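CalS13 (Micromonospora echinospora, PDB 4ZAS) is a sugar aminotransferase that probably uses pyridoxal 5'-phosphate to transfer an amino group to a dTDP-linked keto sugar. Local coordinates at residues Arg179-Ala182 against Arg187-Val190; Leu90-Arg95 against Asp237-Arg242; Lys304-Ile309 against Trp326-Lys331; Gln196-Thr201 against Ser283-Val288. One frame throughout, in Å; residues are numbered along the deposited sequence.

Contact 1: residues Arg179-Ala182 against Arg187-Val190; sequences RATA and RPLV
Thr181 carries one side of this contact and meets two residues, Pro188 and Arg187. Its methyl faces the proline ring. Thr181 CG2 lies 3.5 Å from Pro188 CD and 3.9 Å from Pro188 CG. The methyl meets the CD-CG side of the pyrrolidine ring, and the touch is small. Thr181 CB adds a longer approach of 4.0 Å to Pro188 CD.

The hydroxyl branch takes a different course. Thr181 OG1 sits between the backbone N and the carbonyl carbon (chi1 69°). From there it hydrogen-bonds back to the carbonyl O of Val177, in the last turns of helix 170-180. The methyl is thereby left to face Pro188. Arg187 crosses Thr181 obliquely, with Arg187 CG 4.0 Å from Thr181 OG1. Its chain runs extended from CG to NE, and NE makes a salt bridge with Asp178. The guanidinium thus returns to the same helix that Thr181 follows.

Thr181 is the first residue to leave helical backbone angles after helix 170-180. Pro188 directly precedes strand 189-193. The contact therefore closes the turn from helix to strand in the beta-alpha-beta unit of strand 155-161, helix 170-180 and strand 189-193. Pro188 also rests on Thr155 and Ile158 of the first strand. Thr181 touches Ile151.

No hydrogen bond spans the two segments. Thr181 OG1 is bound within its own helix end, so among the polar groups discussed the salt bridge Arg187-Asp178 is the one that links the two sides. The contact itself is van der Waals packing, chiefly of a methyl on a ring.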
loop_
_atom_site.group_PDB
_atom_site.type_symbol
_atom_site.label_atom_id
_atom_site.label_comp_id
_atom_site.label_asym_id
_atom_site.label_seq_id
_atom_site.Cartn_x
_atom_site.Cartn_y
_atom_site.Cartn_z
ATOM N N ARG A 179 10.953 -27.345 19.273
ATOM C CA ARG A 179 12.108 -28.237 19.458
ATOM C C ARG A 179 13.401 -27.619 18.898
ATOM O O ARG A 179 14.442 -27.660 19.547
ATOM C CB ARG A 179 11.824 -29.615 18.843
ATOM C CG ARG A 179 12.958 -30.629 18.963
ATOM C CD ARG A 179 12.598 -31.949 18.281
ATOM N NE ARG A 179 13.513 -33.047 18.604
ATOM C CZ ARG A 179 13.382 -33.862 19.645
ATOM N NH1 ARG A 179 12.385 -33.686 20.501
ATOM N NH2 ARG A 179 14.265 -34.836 19.844
ATOM N N ALA A 180 13.330 -27.040 17.705
ATOM C CA ALA A 180 14.506 -26.454 17.051
ATOM C C ALA A 180 15.082 -25.247 17.808
ATOM O O ALA A 180 16.287 -24.993 17.764
ATOM C CB ALA A 180 14.159 -26.046 15.613
ATOM N N THR A 181 14.220 -24.481 18.467
ATOM C CA THR A 181 14.642 -23.230 19.084
ATOM C C THR A 181 14.665 -23.288 20.618
ATOM O O THR A 181 14.490 -22.278 21.285
ATOM C CB THR A 181 13.718 -22.082 18.634
ATOM O OG1 THR A 181 12.413 -22.254 19.207
ATOM C CG2 THR A 181 13.588 -22.082 17.132
ATOM N N ALA A 182 14.966 -24.455 21.168
ATOM C CA ALA A 182 14.921 -24.663 22.613
ATOM C C ALA A 182 15.792 -23.680 23.402
ATOM O O ALA A 182 15.298 -23.024 24.315
ATOM C CB ALA A 182 15.312 -26.073 22.938
ATOM N N ARG A 187 12.329 -16.981 20.527
ATOM C CA ARG A 187 11.650 -17.769 19.511
ATOM C C ARG A 187 11.432 -16.937 18.240
ATOM O O ARG A 187 10.988 -15.804 18.318
ATOM C CB ARG A 187 10.311 -18.267 20.064
ATOM C CG ARG A 187 9.648 -19.396 19.295
ATOM C CD ARG A 187 8.406 -19.815 20.046
ATOM N NE ARG A 187 7.659 -20.899 19.412
ATOM C CZ ARG A 187 6.786 -20.732 18.425
ATOM N NH1 ARG A 187 6.147 -21.783 17.926
ATOM N NH2 ARG A 187 6.549 -19.519 17.934
ATOM N N PRO A 188 11.767 -17.491 17.069
ATOM C CA PRO A 188 11.494 -16.735 15.851
ATOM C C PRO A 188 10.019 -16.481 15.682
ATOM O O PRO A 188 9.194 -17.201 16.255
ATOM C CB PRO A 188 12.001 -17.652 14.739
ATOM C CG PRO A 188 11.945 -19.009 15.330
ATOM C CD PRO A 188 12.326 -18.817 16.772
ATOM N N LEU A 189 9.706 -15.440 14.919
ATOM C CA LEU A 189 8.326 -15.072 14.628
ATOM C C LEU A 189 7.696 -16.084 13.674
ATOM O O LEU A 189 8.270 -16.395 12.632
ATOM C CB LEU A 189 8.268 -13.685 13.990
ATOM C CG LEU A 189 6.868 -13.155 13.712
ATOM C CD1 LEU A 189 6.167 -12.866 15.021
ATOM C CD2 LEU A 189 6.892 -11.926 12.820
ATOM N N VAL A 190 6.522 -16.601 14.022
ATOM C CA VAL A 190 5.810 -17.507 13.122
ATOM C C VAL A 190 4.642 -16.789 12.442
ATOM O O VAL A 190 3.678 -16.392 13.111
ATOM C CB VAL A 190 5.340 -18.750 13.884
ATOM C CG1 VAL A 190 4.618 -19.686 12.962
ATOM C CG2 VAL A 190 6.529 -19.437 14.537
#

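Contact 2: residues Leu90-Arg95 against Asp237-Arg242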
loop_
_atom_site.group_PDB
_atom_site.type_symbol
_atom_site.label_atom_id
_atom_site.label_comp_id
_atom_site.label_asym_id
_atom_site.label_seq_id
_atom_site.Cartn_x
_atom_site.Cartn_y
_atom_site.Cartn_z
ATOM N N LEU A 90 6.123 -8.919 9.130
ATOM C CA LEU A 90 7.538 -9.246 9.136
ATOM C C LEU A 90 8.410 -8.154 9.769
ATOM O O LEU A 90 9.514 -8.437 10.268
ATOM C CB LEU A 90 7.987 -9.530 7.706
ATOM C CG LEU A 90 7.421 -10.878 7.261
ATOM C CD1 LEU A 90 7.622 -11.076 5.788
ATOM C CD2 LEU A 90 8.078 -12.005 8.052
ATOM N N SER A 91 7.895 -6.922 9.798
ATOM C CA SER A 91 8.616 -5.819 10.406
ATOM C C SER A 91 8.825 -6.063 11.918
ATOM O O SER A 91 9.764 -5.532 12.511
ATOM C CB SER A 91 7.872 -4.507 10.185
ATOM O OG SER A 91 6.840 -4.345 11.139
ATOM N N LEU A 92 7.980 -6.903 12.515
ATOM C CA LEU A 92 8.133 -7.327 13.906
ATOM C C LEU A 92 9.425 -8.093 14.094
ATOM O O LEU A 92 10.071 -8.017 15.153
ATOM C CB LEU A 92 6.974 -8.213 14.325
ATOM C CG LEU A 92 5.605 -7.555 14.346
ATOM C CD1 LEU A 92 4.544 -8.621 14.572
ATOM C CD2 LEU A 92 5.560 -6.506 15.418
ATOM N N ALA A 93 9.770 -8.866 13.070
ATOM C CA ALA A 93 10.979 -9.673 13.090
ATOM C C ALA A 93 12.203 -8.793 12.892
ATOM O O ALA A 93 13.182 -8.881 13.632
ATOM C CB ALA A 93 10.909 -10.736 12.025
ATOM N N ALA A 94 12.123 -7.928 11.887
ATOM C CA ALA A 94 13.207 -7.019 11.541
ATOM C C ALA A 94 13.436 -5.945 12.607
ATOM O O ALA A 94 14.575 -5.622 12.931
ATOM C CB ALA A 94 12.917 -6.379 10.208
ATOM N N ARG A 95 12.347 -5.379 13.120
ATOM C CA ARG A 95 12.385 -4.328 14.144
ATOM C C ARG A 95 11.479 -4.708 15.302
ATOM O O ARG A 95 10.296 -4.380 15.297
ATOM C CB ARG A 95 11.945 -2.960 13.593
ATOM C CG ARG A 95 12.845 -2.329 12.535
ATOM C CD ARG A 95 12.055 -1.433 11.543
ATOM N NE ARG A 95 11.203 -0.453 12.196
ATOM C CZ ARG A 95 9.976 -0.149 11.794
ATOM N NH1 ARG A 95 9.449 -0.734 10.726
ATOM N NH2 ARG A 95 9.277 0.752 12.459
ATOM N N ASP A 237 -2.103 -9.141 22.772
ATOM C CA ASP A 237 -2.354 -7.714 22.772
ATOM C C ASP A 237 -1.106 -6.859 22.478
ATOM O O ASP A 237 -1.230 -5.782 21.910
ATOM C CB ASP A 237 -2.990 -7.303 24.105
ATOM C CG ASP A 237 -4.392 -7.900 24.296
ATOM O OD1 ASP A 237 -4.949 -8.449 23.317
ATOM O OD2 ASP A 237 -4.956 -7.805 25.410
ATOM N N ASP A 238 0.089 -7.316 22.836
ATOM C CA ASP A 238 1.284 -6.522 22.535
ATOM C C ASP A 238 1.475 -6.404 21.036
ATOM O O ASP A 238 1.699 -5.315 20.507
ATOM C CB ASP A 238 2.553 -7.126 23.139
ATOM C CG ASP A 238 2.636 -6.928 24.628
ATOM O OD1 ASP A 238 1.807 -6.165 25.172
ATOM O OD2 ASP A 238 3.546 -7.525 25.251
ATOM N N LEU A 239 1.381 -7.538 20.352
ATOM C CA LEU A 239 1.569 -7.537 18.924
ATOM C C LEU A 239 0.439 -6.756 18.233
ATOM O O LEU A 239 0.688 -6.022 17.275
ATOM C CB LEU A 239 1.655 -8.971 18.399
ATOM C CG LEU A 239 2.870 -9.782 18.857
ATOM C CD1 LEU A 239 2.861 -11.146 18.216
ATOM C CD2 LEU A 239 4.141 -9.057 18.504
ATOM N N TYR A 240 -0.781 -6.872 18.752
ATOM C CA TYR A 240 -1.914 -6.143 18.203
ATOM C C TYR A 240 -1.711 -4.626 18.313
ATOM O O TYR A 240 -1.920 -3.899 17.345
ATOM C CB TYR A 240 -3.209 -6.531 18.909
ATOM C CG TYR A 240 -4.380 -5.678 18.481
ATOM C CD1 TYR A 240 -5.064 -5.951 17.302
ATOM C CD2 TYR A 240 -4.793 -4.583 19.243
ATOM C CE1 TYR A 240 -6.138 -5.176 16.902
ATOM C CE2 TYR A 240 -5.865 -3.801 18.844
ATOM C CZ TYR A 240 -6.533 -4.106 17.671
ATOM O OH TYR A 240 -7.601 -3.343 17.266
ATOM N N ASP A 241 -1.325 -4.152 19.494
ATOM C CA ASP A 241 -1.066 -2.728 19.686
ATOM C C ASP A 241 0.033 -2.274 18.731
ATOM O O ASP A 241 -0.122 -1.276 18.025
ATOM C CB ASP A 241 -0.670 -2.420 21.130
ATOM C CG ASP A 241 -1.828 -2.592 22.108
ATOM O OD1 ASP A 241 -2.993 -2.589 21.657
ATOM O OD2 ASP A 241 -1.574 -2.725 23.329
ATOM N N ARG A 242 1.122 -3.035 18.679
ATOM C CA ARG A 242 2.271 -2.654 17.870
ATOM C C ARG A 242 1.977 -2.546 16.372
ATOM O O ARG A 242 2.477 -1.649 15.699
ATOM C CB ARG A 242 3.428 -3.627 18.083
ATOM C CG ARG A 242 4.713 -3.088 17.480
ATOM C CD ARG A 242 5.930 -3.909 17.836
ATOM N NE ARG A 242 5.972 -4.313 19.239
ATOM C CZ ARG A 242 6.573 -3.621 20.201
ATOM N NH1 ARG A 242 7.195 -2.483 19.923
ATOM N NH2 ARG A 242 6.556 -4.078 21.446
#
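Leu92 reaches across to helix 237-247 and overlaps two side chains there, one with each methyl. Leu92 CD2 lies over the aliphatic part of Arg242, 3.6 Å from Arg242 CD and 4.1 Å from Arg242 CG. Leu92 CD1 meets Leu239 CD2 at 4.0 Å. Both approaches are slanted, and the two residues touched are about one turn apart on the helix.

Arg242 starts with CG anti to its own backbone N (chi1 -168°). The chain then bends at chi3 (-43°). Its methylenes stay against Leu92, while NH1 forms a salt bridge with Glu266. The leucine thus packs on the arginine stem, and the charge is answered elsewhere. Leu239 takes part through one methyl; its CA-CB bond does not aim at the other helix.

No hydrogen bond joins the two segments. Segment 90-95 is tied to helix 237-247 by Arg246, which donates to the carbonyl O of Arg95 and to Ser91 OG.

This is helix-to-helix packing, nearest at Leu92 and Leu239, whose CA atoms are 8.3 Å apart. Helix 82-94 ends here, with Arg95 the first residue to leave helical angles. Another side of that helix lies on the central sheet, where Leu90 and Ala93 touch strand 155-161. Leu90 also packs on helix 121-125. Helix 237-247 follows strand 230-233, which lies next to the edge strand 76-79 of the same sheet.

Contact 3: residues Lys304-Ile309 against Trp326-Lys331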
loop_
_atom_site.group_PDB
_atom_site.type_symbol
_atom_site.label_atom_id
_atom_site.label_comp_id
_atom_site.label_asym_id
_atom_site.label_seq_id
_atom_site.Cartn_x
_atom_site.Cartn_y
_atom_site.Cartn_z
ATOM N N LYS A 304 -14.177 -37.319 -5.261
ATOM C CA LYS A 304 -14.829 -38.581 -5.577
ATOM C C LYS A 304 -14.617 -38.918 -7.049
ATOM O O LYS A 304 -14.099 -39.975 -7.382
ATOM C CB LYS A 304 -16.324 -38.479 -5.254
ATOM C CG LYS A 304 -17.186 -39.705 -5.554
ATOM C CD LYS A 304 -17.235 -40.696 -4.383
ATOM C CE LYS A 304 -18.382 -41.682 -4.541
ATOM N NZ LYS A 304 -18.306 -42.343 -5.878
ATOM N N GLU A 305 -14.941 -37.966 -7.919
ATOM C CA GLU A 305 -15.008 -38.195 -9.362
ATOM C C GLU A 305 -13.649 -38.229 -10.066
ATOM O O GLU A 305 -13.521 -38.842 -11.121
ATOM C CB GLU A 305 -15.867 -37.109 -10.017
ATOM C CG GLU A 305 -17.289 -36.995 -9.507
ATOM C CD GLU A 305 -18.209 -38.039 -10.056
ATOM O OE1 GLU A 305 -17.939 -38.542 -11.169
ATOM O OE2 GLU A 305 -19.212 -38.350 -9.376
ATOM N N LEU A 306 -12.644 -37.557 -9.515
ATOM C CA LEU A 306 -11.332 -37.549 -10.157
ATOM C C LEU A 306 -10.407 -38.623 -9.611
ATOM O O LEU A 306 -9.252 -38.725 -10.028
ATOM C CB LEU A 306 -10.662 -36.182 -10.010
ATOM C CG LEU A 306 -11.383 -35.099 -10.789
ATOM C CD1 LEU A 306 -10.699 -33.752 -10.657
ATOM C CD2 LEU A 306 -11.416 -35.530 -12.239
ATOM N N ALA A 307 -10.912 -39.431 -8.686
ATOM C CA ALA A 307 -10.078 -40.462 -8.089
ATOM C C ALA A 307 -9.900 -41.630 -9.037
ATOM O O ALA A 307 -10.859 -42.118 -9.642
ATOM C CB ALA A 307 -10.670 -40.926 -6.784
ATOM N N GLY A 308 -8.672 -42.110 -9.132
ATOM C CA GLY A 308 -8.405 -43.253 -9.973
ATOM C C GLY A 308 -8.282 -42.961 -11.458
ATOM O O GLY A 308 -8.338 -43.882 -12.261
ATOM N N ILE A 309 -8.126 -41.693 -11.833
ATOM C CA ILE A 309 -7.840 -41.367 -13.233
ATOM C C ILE A 309 -6.343 -41.447 -13.459
ATOM O O ILE A 309 -5.561 -40.827 -12.736
ATOM C CB ILE A 309 -8.355 -39.988 -13.650
ATOM C CG1 ILE A 309 -9.875 -39.937 -13.579
ATOM C CG2 ILE A 309 -7.933 -39.703 -15.070
ATOM C CD1 ILE A 309 -10.436 -38.586 -13.951
ATOM N N TRP A 326 -9.895 -22.767 -2.608
ATOM C CA TRP A 326 -10.000 -21.556 -3.424
ATOM C C TRP A 326 -9.893 -21.899 -4.905
ATOM O O TRP A 326 -10.560 -21.293 -5.758
ATOM C CB TRP A 326 -8.912 -20.554 -3.042
ATOM C CG TRP A 326 -9.058 -19.242 -3.732
ATOM C CD1 TRP A 326 -10.180 -18.461 -3.781
ATOM C CD2 TRP A 326 -8.051 -18.543 -4.470
ATOM N NE1 TRP A 326 -9.926 -17.317 -4.494
ATOM C CE2 TRP A 326 -8.625 -17.342 -4.927
ATOM C CE3 TRP A 326 -6.718 -18.810 -4.777
ATOM C CZ2 TRP A 326 -7.914 -16.418 -5.686
ATOM C CZ3 TRP A 326 -6.008 -17.879 -5.532
ATOM C CH2 TRP A 326 -6.609 -16.706 -5.976
ATOM N N MET A 327 -8.976 -22.823 -5.189
ATOM C CA MET A 327 -8.873 -23.490 -6.474
ATOM C C MET A 327 -8.709 -24.973 -6.171
ATOM O O MET A 327 -8.445 -25.332 -5.040
ATOM C CB MET A 327 -7.698 -22.939 -7.286
ATOM C CG MET A 327 -7.904 -21.510 -7.734
ATOM S SD MET A 327 -6.506 -20.792 -8.618
ATOM C CE MET A 327 -5.289 -20.761 -7.333
ATOM N N TYR A 328 -8.890 -25.841 -7.156
ATOM C CA TYR A 328 -8.697 -27.270 -6.928
ATOM C C TYR A 328 -7.381 -27.731 -7.573
ATOM O O TYR A 328 -7.189 -27.556 -8.783
ATOM C CB TYR A 328 -9.878 -28.075 -7.479
ATOM C CG TYR A 328 -9.860 -29.527 -7.069
ATOM C CD1 TYR A 328 -9.160 -30.464 -7.804
ATOM C CD2 TYR A 328 -10.523 -29.950 -5.931
ATOM C CE1 TYR A 328 -9.129 -31.785 -7.429
ATOM C CE2 TYR A 328 -10.494 -31.268 -5.540
ATOM C CZ TYR A 328 -9.800 -32.187 -6.290
ATOM O OH TYR A 328 -9.791 -33.511 -5.904
ATOM N N PRO A 329 -6.467 -28.298 -6.765
ATOM C CA PRO A 329 -5.141 -28.769 -7.178
ATOM C C PRO A 329 -5.140 -30.193 -7.757
ATOM O O PRO A 329 -5.894 -31.048 -7.280
ATOM C CB PRO A 329 -4.348 -28.744 -5.874
ATOM C CG PRO A 329 -5.347 -29.057 -4.855
ATOM C CD PRO A 329 -6.648 -28.436 -5.312
ATOM N N LEU A 330 -4.313 -30.420 -8.782
ATOM C CA LEU A 330 -4.009 -31.746 -9.296
ATOM C C LEU A 330 -2.517 -31.817 -9.619
ATOM O O LEU A 330 -1.899 -30.795 -9.912
ATOM C CB LEU A 330 -4.813 -32.061 -10.558
ATOM C CG LEU A 330 -6.318 -32.259 -10.435
ATOM C CD1 LEU A 330 -6.907 -32.587 -11.811
ATOM C CD2 LEU A 330 -6.638 -33.335 -9.400
ATOM N N LYS A 331 -1.926 -33.004 -9.558
ATOM C CA LYS A 331 -0.601 -33.175 -10.143
ATOM C C LYS A 331 -0.716 -34.111 -11.345
ATOM O O LYS A 331 -1.092 -35.275 -11.195
ATOM C CB LYS A 331 0.394 -33.692 -9.113
ATOM C CG LYS A 331 0.581 -32.739 -7.954
ATOM C CD LYS A 331 1.385 -33.369 -6.856
ATOM C CE LYS A 331 0.546 -34.397 -6.100
ATOM N NZ LYS A 331 1.359 -35.180 -5.125
#
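Leu306 CD1 is the one atom that carries this contact on its side. It is 4.1 Å from Tyr328 CE1 and 4.1 Å from Leu330 CD1. One methyl therefore serves both partners. Leu306 runs past Tyr328 in the opposite direction and crosses Leu330 at about a right angle. Its CG stands anti to the carbonyl carbon (chi1 -67°), and the chain continues extended to CD1, which carries that methyl out toward the strand. All three residues are buried.

Tyr328 and Leu330 are two apart on strand 328-332, and the CA-CB bonds of both point toward 304-309. They also touch one another: Leu330 CD2 lies in the plane of the Tyr328 ring, at its edge. The ring has a further partner in Tyr302, which meets it edge-to-face. The hydroxyl, Tyr328 OH, hydrogen-bonds to Asp303, so the polar end of the ring is tied to helix 275-305.

Strand 328-332 is the middle strand of a three-stranded antiparallel sheet, between 312-313 and 379-382. Leu306 comes just after the end of the long helix 275-305 and packs against this sheet. Helix 390-401 adds to the same apolar layer, with Ile400 touching Leu306 and Ile309.

The other side of the contact is loose. Leu306 begins a type II beta turn that ends at Ile309. Ala307 and Gly308 at its centre are exposed. Gly308 has phi/psi of 80°/15°, angles that suit the third position of such a turn. Lys304 is exposed too, and its CA-CB bond points away from the strand. Ala307 N gives only a weak bond to Lys304 O.

Contact 4: residues Gln196-Thr201 against Ser283-Val288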
loop_
_atom_site.group_PDB
_atom_site.type_symbol
_atom_site.label_atom_id
_atom_site.label_comp_id
_atom_site.label_asym_id
_atom_site.label_seq_id
_atom_site.Cartn_x
_atom_site.Cartn_y
_atom_site.Cartn_z
ATOM N N GLN A 196 -5.426 -17.157 0.820
ATOM C CA GLN A 196 -6.435 -17.893 0.076
ATOM C C GLN A 196 -7.304 -18.714 1.002
ATOM O O GLN A 196 -8.064 -19.568 0.552
ATOM C CB GLN A 196 -5.784 -18.796 -0.960
ATOM C CG GLN A 196 -4.763 -18.100 -1.791
ATOM C CD GLN A 196 -3.975 -19.046 -2.655
ATOM O OE1 GLN A 196 -4.078 -20.249 -2.506
ATOM N NE2 GLN A 196 -3.219 -18.506 -3.605
ATOM N N ALA A 197 -7.161 -18.481 2.299
ATOM C CA ALA A 197 -7.666 -19.423 3.293
ATOM C C ALA A 197 -8.866 -18.928 4.066
ATOM O O ALA A 197 -9.188 -19.497 5.098
ATOM C CB ALA A 197 -6.553 -19.775 4.271
ATOM N N TRP A 198 -9.539 -17.887 3.595
ATOM C CA TRP A 198 -10.731 -17.444 4.306
ATOM C C TRP A 198 -11.718 -18.593 4.425
ATOM O O TRP A 198 -12.072 -19.206 3.434
ATOM C CB TRP A 198 -11.421 -16.257 3.617
ATOM C CG TRP A 198 -12.758 -16.025 4.267
ATOM C CD1 TRP A 198 -13.936 -16.640 3.962
ATOM C CD2 TRP A 198 -13.040 -15.146 5.356
ATOM N NE1 TRP A 198 -14.929 -16.209 4.800
ATOM C CE2 TRP A 198 -14.408 -15.282 5.661
ATOM C CE3 TRP A 198 -12.266 -14.263 6.109
ATOM C CZ2 TRP A 198 -15.024 -14.559 6.671
ATOM C CZ3 TRP A 198 -12.875 -13.554 7.122
ATOM C CH2 TRP A 198 -14.243 -13.703 7.393
ATOM N N GLY A 199 -12.171 -18.876 5.636
ATOM C CA GLY A 199 -13.157 -19.917 5.836
ATOM C C GLY A 199 -12.504 -21.230 6.210
ATOM O O GLY A 199 -13.150 -22.136 6.748
ATOM N N ALA A 200 -11.218 -21.355 5.906
ATOM C CA ALA A 200 -10.525 -22.599 6.210
ATOM C C ALA A 200 -10.534 -22.817 7.713
ATOM O O ALA A 200 -10.507 -21.865 8.496
ATOM C CB ALA A 200 -9.103 -22.583 5.667
ATOM N N THR A 201 -10.604 -24.082 8.106
ATOM C CA THR A 201 -10.681 -24.446 9.506
ATOM C C THR A 201 -9.608 -25.500 9.792
ATOM O O THR A 201 -9.289 -26.305 8.927
ATOM C CB THR A 201 -12.105 -24.928 9.860
ATOM O OG1 THR A 201 -12.601 -24.144 10.948
ATOM C CG2 THR A 201 -12.158 -26.402 10.226
ATOM N N SER A 283 -20.603 -5.899 3.450
ATOM C CA SER A 283 -21.600 -6.465 2.546
ATOM C C SER A 283 -21.299 -7.904 2.207
ATOM O O SER A 283 -22.170 -8.777 2.282
ATOM C CB SER A 283 -21.681 -5.679 1.234
ATOM O OG SER A 283 -22.648 -4.657 1.298
ATOM N N ASN A 284 -20.054 -8.149 1.834
ATOM C CA ASN A 284 -19.717 -9.450 1.317
ATOM C C ASN A 284 -19.610 -10.477 2.418
ATOM O O ASN A 284 -19.724 -11.675 2.149
ATOM C CB ASN A 284 -18.433 -9.375 0.504
ATOM C CG ASN A 284 -18.657 -8.721 -0.836
ATOM O OD1 ASN A 284 -19.764 -8.765 -1.375
ATOM N ND2 ASN A 284 -17.623 -8.104 -1.380
ATOM N N LEU A 285 -19.437 -10.024 3.658
ATOM C CA LEU A 285 -19.440 -10.966 4.772
ATOM C C LEU A 285 -20.786 -11.678 4.878
ATOM O O LEU A 285 -20.859 -12.835 5.307
ATOM C CB LEU A 285 -19.115 -10.278 6.087
ATOM C CG LEU A 285 -17.620 -10.120 6.329
ATOM C CD1 LEU A 285 -17.399 -9.293 7.591
ATOM C CD2 LEU A 285 -16.908 -11.436 6.410
ATOM N N GLU A 286 -21.845 -10.989 4.465
ATOM C CA GLU A 286 -23.191 -11.546 4.528
ATOM C C GLU A 286 -23.411 -12.679 3.531
ATOM O O GLU A 286 -24.367 -13.427 3.661
ATOM C CB GLU A 286 -24.228 -10.459 4.252
ATOM C CG GLU A 286 -24.322 -9.378 5.300
ATOM C CD GLU A 286 -25.266 -8.266 4.869
ATOM O OE1 GLU A 286 -25.302 -7.958 3.656
ATOM O OE2 GLU A 286 -25.975 -7.705 5.734
ATOM N N ARG A 287 -22.562 -12.780 2.511
ATOM C CA ARG A 287 -22.808 -13.768 1.474
ATOM C C ARG A 287 -21.720 -14.835 1.379
ATOM O O ARG A 287 -21.871 -15.829 0.671
ATOM C CB ARG A 287 -22.985 -13.056 0.131
ATOM C CG ARG A 287 -24.219 -12.178 0.160
ATOM C CD ARG A 287 -24.858 -11.953 -1.181
ATOM N NE ARG A 287 -26.141 -11.263 -1.021
ATOM C CZ ARG A 287 -27.309 -11.861 -0.799
ATOM N NH1 ARG A 287 -27.383 -13.181 -0.692
ATOM N NH2 ARG A 287 -28.410 -11.129 -0.673
ATOM N N VAL A 288 -20.622 -14.642 2.093
ATOM C CA VAL A 288 -19.446 -15.449 1.815
ATOM C C VAL A 288 -19.638 -16.889 2.286
ATOM O O VAL A 288 -19.073 -17.793 1.688
ATOM C CB VAL A 288 -18.159 -14.806 2.412
ATOM C CG1 VAL A 288 -18.167 -14.785 3.935
ATOM C CG2 VAL A 288 -16.917 -15.486 1.866
#
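Trp198 has CG anti to its backbone N (chi1 170°), and the indole is turned about CB-CG (chi2 -86°) to lie against helix 275-305. On the helix, Val288 holds CG2 anti to its backbone N and CG1 between the backbone N and the carbonyl carbon (chi1 66°). Both methyls are thereby presented to the indole.

The valine takes the five-membered end. Val288 CG1 and Val288 CG2 each come within 3.6 Å of Trp198 NE1. The leucine takes the benzo end, where Leu285 CD2 lies 3.6 Å from Trp198 CH2. The methyls meet the ring obliquely; the Leu285 side chain as a whole runs at about a right angle to that of Trp198.

Trp198 occupies the second position of a type II beta turn from Ala197 to Ala200. The turn is closed by Ala200 N donating to Ala197 O at 2.9 Å. Gly199 follows with a positive phi, as the third position of this turn favours. Helix 58-71 adjoins the contact: Arg70 touches Trp198 and Val288, and Tyr63 and Ala66 touch Leu285. Gln196, two residues before Trp198, hydrogen-bonds through NE2 to O3 of the pyridoxal-phosphate-modified lysine at position 222.

All three touching residues are buried, and no hydrogen bond crosses between the segments. Val288 sets methyls, not an acceptor, against Trp198 NE1, so the hold here is dispersion. A polar tie between turn and helix comes from Gly199 O, which accepts from Arg296 further along helix 275-305.

How the contacts relate
Contacts 1 and 2 adjoin on one side of the chain's centre, with contact 1 nested in the loop that contact 2 closes. They touch where Leu189 CD2 lies 4.0 Å from Leu92 CB. Contacts 3 and 4 share helix 275-305, their centres 23 Å apart. They meet where Trp326 CZ3 packs 3.4 Å from Gln196 NE2. That amide is the one bonded to the modified lysine, so their meeting point lies beside the cofactor. Trp198 itself is about 14 Å from the bound dTDP-4-keto-6-deoxyglucose. Contacts 2 and 3 are farthest apart, about 39 Å between centres. Along the chain, contacts 2 and 4 interleave.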